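Local atomic coordinates of concanavalin A-like lectin protein kinase family protein (Theobroma cacao, PDB entry 6CTH), a protein that probably transfers phosphate from ATP to protein substrates as a plant receptor-like kinase, its kinase domain being captured here with an oxindole inhibitor and magnesium. Residues A[128-131]-A[137-140]; A[175-178]-A[183-186]. All coordinates share one frame; numbering follows the deposited sequence.

Contact 1 (A[128-131]-A[137-140])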
loop_
_atom_site.group_PDB
_atom_site.type_symbol
_atom_site.label_atom_id
_atom_site.label_comp_id
_atom_site.label_asym_id
_atom_site.label_seq_id
_atom_site.Cartn_x
_atom_site.Cartn_y
_atom_site.Cartn_z
ATOM N N TYR A 128 -2.982 0.440 13.520
ATOM C CA TYR A 128 -3.725 1.676 13.851
ATOM C C TYR A 128 -5.107 1.677 13.193
ATOM O O TYR A 128 -6.152 1.943 13.822
ATOM C CB TYR A 128 -2.906 2.878 13.492
ATOM C CG TYR A 128 -3.639 4.219 13.641
ATOM C CD1 TYR A 128 -3.746 4.813 14.871
ATOM C CD2 TYR A 128 -4.181 4.896 12.547
ATOM C CE1 TYR A 128 -4.406 6.036 15.035
ATOM C CE2 TYR A 128 -4.830 6.110 12.690
ATOM C CZ TYR A 128 -4.924 6.696 13.935
ATOM O OH TYR A 128 -5.583 7.892 14.029
ATOM N N LEU A 129 -5.151 1.331 11.898
ATOM C CA LEU A 129 -6.404 1.253 11.215
ATOM C C LEU A 129 -7.361 0.239 11.810
ATOM O O LEU A 129 -8.546 0.542 12.018
ATOM C CB LEU A 129 -6.197 0.960 9.687
ATOM C CG LEU A 129 -5.503 2.028 8.838
ATOM C CD1 LEU A 129 -5.335 1.533 7.412
ATOM C CD2 LEU A 129 -6.237 3.356 8.891
ATOM N N HIS A 130 -6.886 -0.955 12.077
ATOM C CA HIS A 130 -7.774 -2.047 12.483
ATOM C C HIS A 130 -8.202 -1.955 13.934
ATOM O O HIS A 130 -9.315 -2.398 14.249
ATOM C CB HIS A 130 -7.139 -3.415 12.240
ATOM C CG HIS A 130 -7.077 -3.788 10.784
ATOM N ND1 HIS A 130 -6.454 -4.950 10.334
ATOM C CD2 HIS A 130 -7.516 -3.127 9.692
ATOM C CE1 HIS A 130 -6.560 -4.993 9.015
ATOM N NE2 HIS A 130 -7.193 -3.908 8.588
ATOM N N GLU A 131 -7.349 -1.401 14.790
ATOM C CA GLU A 131 -7.542 -1.599 16.237
ATOM C C GLU A 131 -7.494 -0.346 17.093
ATOM O O GLU A 131 -7.870 -0.478 18.264
ATOM C CB GLU A 131 -6.466 -2.531 16.760
ATOM C CG GLU A 131 -6.451 -3.924 16.133
ATOM C CD GLU A 131 -7.776 -4.681 16.257
ATOM O OE1 GLU A 131 -8.550 -4.404 17.233
ATOM O OE2 GLU A 131 -8.074 -5.554 15.366
ATOM N N VAL A 137 -11.126 0.697 10.585
ATOM C CA VAL A 137 -11.091 1.145 9.198
ATOM C C VAL A 137 -10.507 -0.007 8.392
ATOM O O VAL A 137 -9.418 -0.487 8.677
ATOM C CB VAL A 137 -10.230 2.378 9.032
ATOM C CG1 VAL A 137 -10.050 2.754 7.572
ATOM C CG2 VAL A 137 -10.886 3.531 9.770
ATOM N N LEU A 138 -11.247 -0.433 7.384
ATOM C CA LEU A 138 -10.743 -1.443 6.455
ATOM C C LEU A 138 -10.321 -0.664 5.250
ATOM O O LEU A 138 -11.098 0.127 4.733
ATOM C CB LEU A 138 -11.842 -2.428 6.076
ATOM C CG LEU A 138 -12.428 -3.206 7.232
ATOM C CD1 LEU A 138 -13.481 -4.170 6.712
ATOM C CD2 LEU A 138 -11.354 -3.967 7.956
ATOM N N HIS A 139 -9.065 -0.811 4.863
ATOM C CA HIS A 139 -8.472 -0.006 3.795
ATOM C C HIS A 139 -8.961 -0.416 2.395
ATOM O O HIS A 139 -9.354 0.451 1.563
ATOM C CB HIS A 139 -6.949 -0.126 3.892
ATOM C CG HIS A 139 -6.215 0.746 2.932
ATOM N ND1 HIS A 139 -6.123 0.460 1.562
ATOM C CD2 HIS A 139 -5.590 1.934 3.118
ATOM C CE1 HIS A 139 -5.431 1.429 0.975
ATOM N NE2 HIS A 139 -5.119 2.347 1.893
ATOM N N ARG A 140 -8.857 -1.707 2.119
ATOM C CA ARG A 140 -9.368 -2.304 0.893
ATOM C C ARG A 140 -8.534 -2.107 -0.364
ATOM O O ARG A 140 -8.892 -2.613 -1.419
ATOM C CB ARG A 140 -10.824 -1.907 0.673
ATOM C CG ARG A 140 -11.740 -2.453 1.751
ATOM C CD ARG A 140 -13.179 -2.048 1.533
ATOM N NE ARG A 140 -13.763 -2.725 0.386
ATOM C CZ ARG A 140 -14.499 -2.126 -0.541
ATOM N NH1 ARG A 140 -14.743 -0.828 -0.461
ATOM N NH2 ARG A 140 -14.991 -2.824 -1.549
#
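Leu129 and Val137 bury the most surface in this contact and meet through backbone and side chain alike. Val137 N donates to Leu129 O over 3.0 Å in a nearly straight bond (N-H...O 168°); a carbonyl near the end of the helix thus receives an N-H from the strand. Beside it, the branched tips cross at a slant, Leu129 CD2 lying 4.1 Å from Val137 CG1. With CG beside its backbone N (chi1 -66°), the leucine carries its other methyl, CD1, to 4.2 Å from His139 CB. Branched aliphatic residues suit this buried place, where they fill the angle between helix and strand without needing polar partners.

His130 adds a polar neighbour: Val137 O lies at the edge of its ring, in the ring plane, with His130 CD2 at 3.4 Å. That oxygen is buried and finds no hydrogen-bond partner, so the polarised ring C-H probably offers modest compensation. The ring is steadied by a bond from NE2 to Asp199, which also accepts the backbone N-H groups of His139 and Arg140, thereby holding the HRD motif of the catalytic loop.

Leu129 continues onto Leu69, Leu74 and Leu157, while Val137 packs on Leu165 of strand 164-166, antiparallel partner of strand 136-138. Helix 112-132 is thereby joined to the start of the catalytic loop, with Asp199 of helix 196-212 bonded to both sides.

Contact 2 (A[175-178]-A[183-186])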
loop_
_atom_site.group_PDB
_atom_site.type_symbol
_atom_site.label_atom_id
_atom_site.label_comp_id
_atom_site.label_asym_id
_atom_site.label_seq_id
_atom_site.Cartn_x
_atom_site.Cartn_y
_atom_site.Cartn_z
ATOM N N THR A 175 -21.005 -3.353 0.700
ATOM C CA THR A 175 -20.157 -2.548 -0.179
ATOM C C THR A 175 -20.090 -3.216 -1.551
ATOM O O THR A 175 -20.262 -4.435 -1.671
ATOM C CB THR A 175 -18.707 -2.420 0.362
ATOM O OG1 THR A 175 -18.136 -3.728 0.549
ATOM C CG2 THR A 175 -18.680 -1.670 1.679
ATOM N N LEU A 176 -19.843 -2.415 -2.575
ATOM C CA LEU A 176 -19.529 -2.944 -3.894
ATOM C C LEU A 176 -18.203 -3.649 -3.877
ATOM O O LEU A 176 -17.221 -3.093 -3.389
ATOM C CB LEU A 176 -19.398 -1.820 -4.937
ATOM C CG LEU A 176 -20.671 -1.373 -5.603
ATOM C CD1 LEU A 176 -21.761 -1.072 -4.566
ATOM C CD2 LEU A 176 -20.386 -0.164 -6.487
ATOM N N LEU A 177 -18.130 -4.798 -4.551
ATOM C CA LEU A 177 -16.879 -5.524 -4.702
ATOM C C LEU A 177 -15.923 -4.694 -5.550
ATOM O O LEU A 177 -16.251 -4.336 -6.657
ATOM C CB LEU A 177 -17.110 -6.884 -5.351
ATOM C CG LEU A 177 -15.852 -7.668 -5.698
ATOM C CD1 LEU A 177 -14.999 -7.928 -4.480
ATOM C CD2 LEU A 177 -16.203 -8.938 -6.487
ATOM N N ALA A 178 -14.753 -4.374 -4.991
ATOM C CA ALA A 178 -13.766 -3.521 -5.654
ATOM C C ALA A 178 -12.431 -3.795 -5.023
ATOM O O ALA A 178 -12.354 -4.196 -3.877
ATOM C CB ALA A 178 -14.146 -2.051 -5.504
ATOM N N TYR A 183 -3.991 -8.282 -5.360
ATOM C CA TYR A 183 -3.984 -7.992 -3.909
ATOM C C TYR A 183 -5.255 -8.371 -3.203
ATOM O O TYR A 183 -5.390 -8.059 -1.969
ATOM C CB TYR A 183 -3.743 -6.482 -3.669
ATOM C CG TYR A 183 -2.523 -6.107 -4.376
ATOM C CD1 TYR A 183 -1.284 -6.229 -3.786
ATOM C CD2 TYR A 183 -2.587 -5.746 -5.732
ATOM C CE1 TYR A 183 -0.133 -5.961 -4.506
ATOM C CE2 TYR A 183 -1.439 -5.495 -6.441
ATOM C CZ TYR A 183 -0.225 -5.590 -5.831
ATOM O OH TYR A 183 0.871 -5.356 -6.604
ATOM N N MET A 184 -6.175 -9.026 -3.902
ATOM C CA MET A 184 -7.472 -9.326 -3.352
ATOM C C MET A 184 -7.567 -10.757 -2.891
ATOM O O MET A 184 -7.258 -11.707 -3.657
ATOM C CB MET A 184 -8.560 -8.989 -4.356
ATOM C CG MET A 184 -8.767 -7.499 -4.566
ATOM S SD MET A 184 -9.854 -7.153 -5.968
ATOM C CE MET A 184 -11.468 -7.407 -5.279
ATOM N N ALA A 185 -7.944 -10.948 -1.626
ATOM C CA ALA A 185 -8.108 -12.278 -1.068
ATOM C C ALA A 185 -9.178 -13.081 -1.800
ATOM O O ALA A 185 -10.151 -12.503 -2.293
ATOM C CB ALA A 185 -8.493 -12.175 0.428
ATOM N N PRO A 186 -9.024 -14.417 -1.853
ATOM C CA PRO A 186 -10.013 -15.176 -2.641
ATOM C C PRO A 186 -11.476 -15.035 -2.231
ATOM O O PRO A 186 -12.343 -14.981 -3.130
ATOM C CB PRO A 186 -9.545 -16.652 -2.533
ATOM C CG PRO A 186 -8.548 -16.666 -1.475
ATOM C CD PRO A 186 -7.979 -15.279 -1.288
#
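The methyl CE of Met184 lies over one face of the flat carbonyl group of Ala178, 3.6 Å from Ala178 O and nearly perpendicular to the C=O bond. The same methyl does all the work of the contact: Met184 CE also sits 3.7 Å from Leu177 CD1, so one carbon meets both a polar atom and an aliphatic tip. The first of these is a plain van der Waals approach.

The backbones are well separated here, the nearest CA atoms, those of Ala178 and Met184, being 8.9 Å apart, and a long side chain must span the gap. Methionine does so by running extended through chi2 and then bending at chi3 (80°), which turns CE to the leucine and the carbonyl. In Leu177, CG is anti to the backbone N (chi1 174°), which carries CD1 toward Met184 CE, and the two side chains meet at a slant. Alanine, whose CB points away from Met184, offers its main chain instead and rests its methyl on Leu162. The buried area is small and the site lies at the surface, where Leu177 and Met184 also touch a crystal neighbour, so their exact conformations may owe something to the lattice.

Both segments belong to the activation segment, the second leading into the APE motif that begins with Ala185 and Pro186. Leu177 and Met184 both also touch Leu189 of helix 186-191, and Tyr183 ties the same stretch to helix 196-212 through Ser202 and Glu209.

Overall arrangement
Followed from the N terminus, the chain turns back after helix 112-132, and contact 1 closes a short loop onto strand 136-138. The chain then passes through the catalytic loop, whose Asp141 binds magnesium together with Asp159, forms strand 164-166 and, past residues 168-173, which are not modelled, reaches contact 2, which closes a second short loop just ahead of helix 186-191. The two loops follow one another in series, neither enclosing nor crossing the other, with centres about 15 Å apart. Arg140 joins them: its NH2 makes a probable hydrogen bond of 2.9 Å to Leu176 O, linking the HRD motif to the activation segment. Helix 196-212 backs both regions.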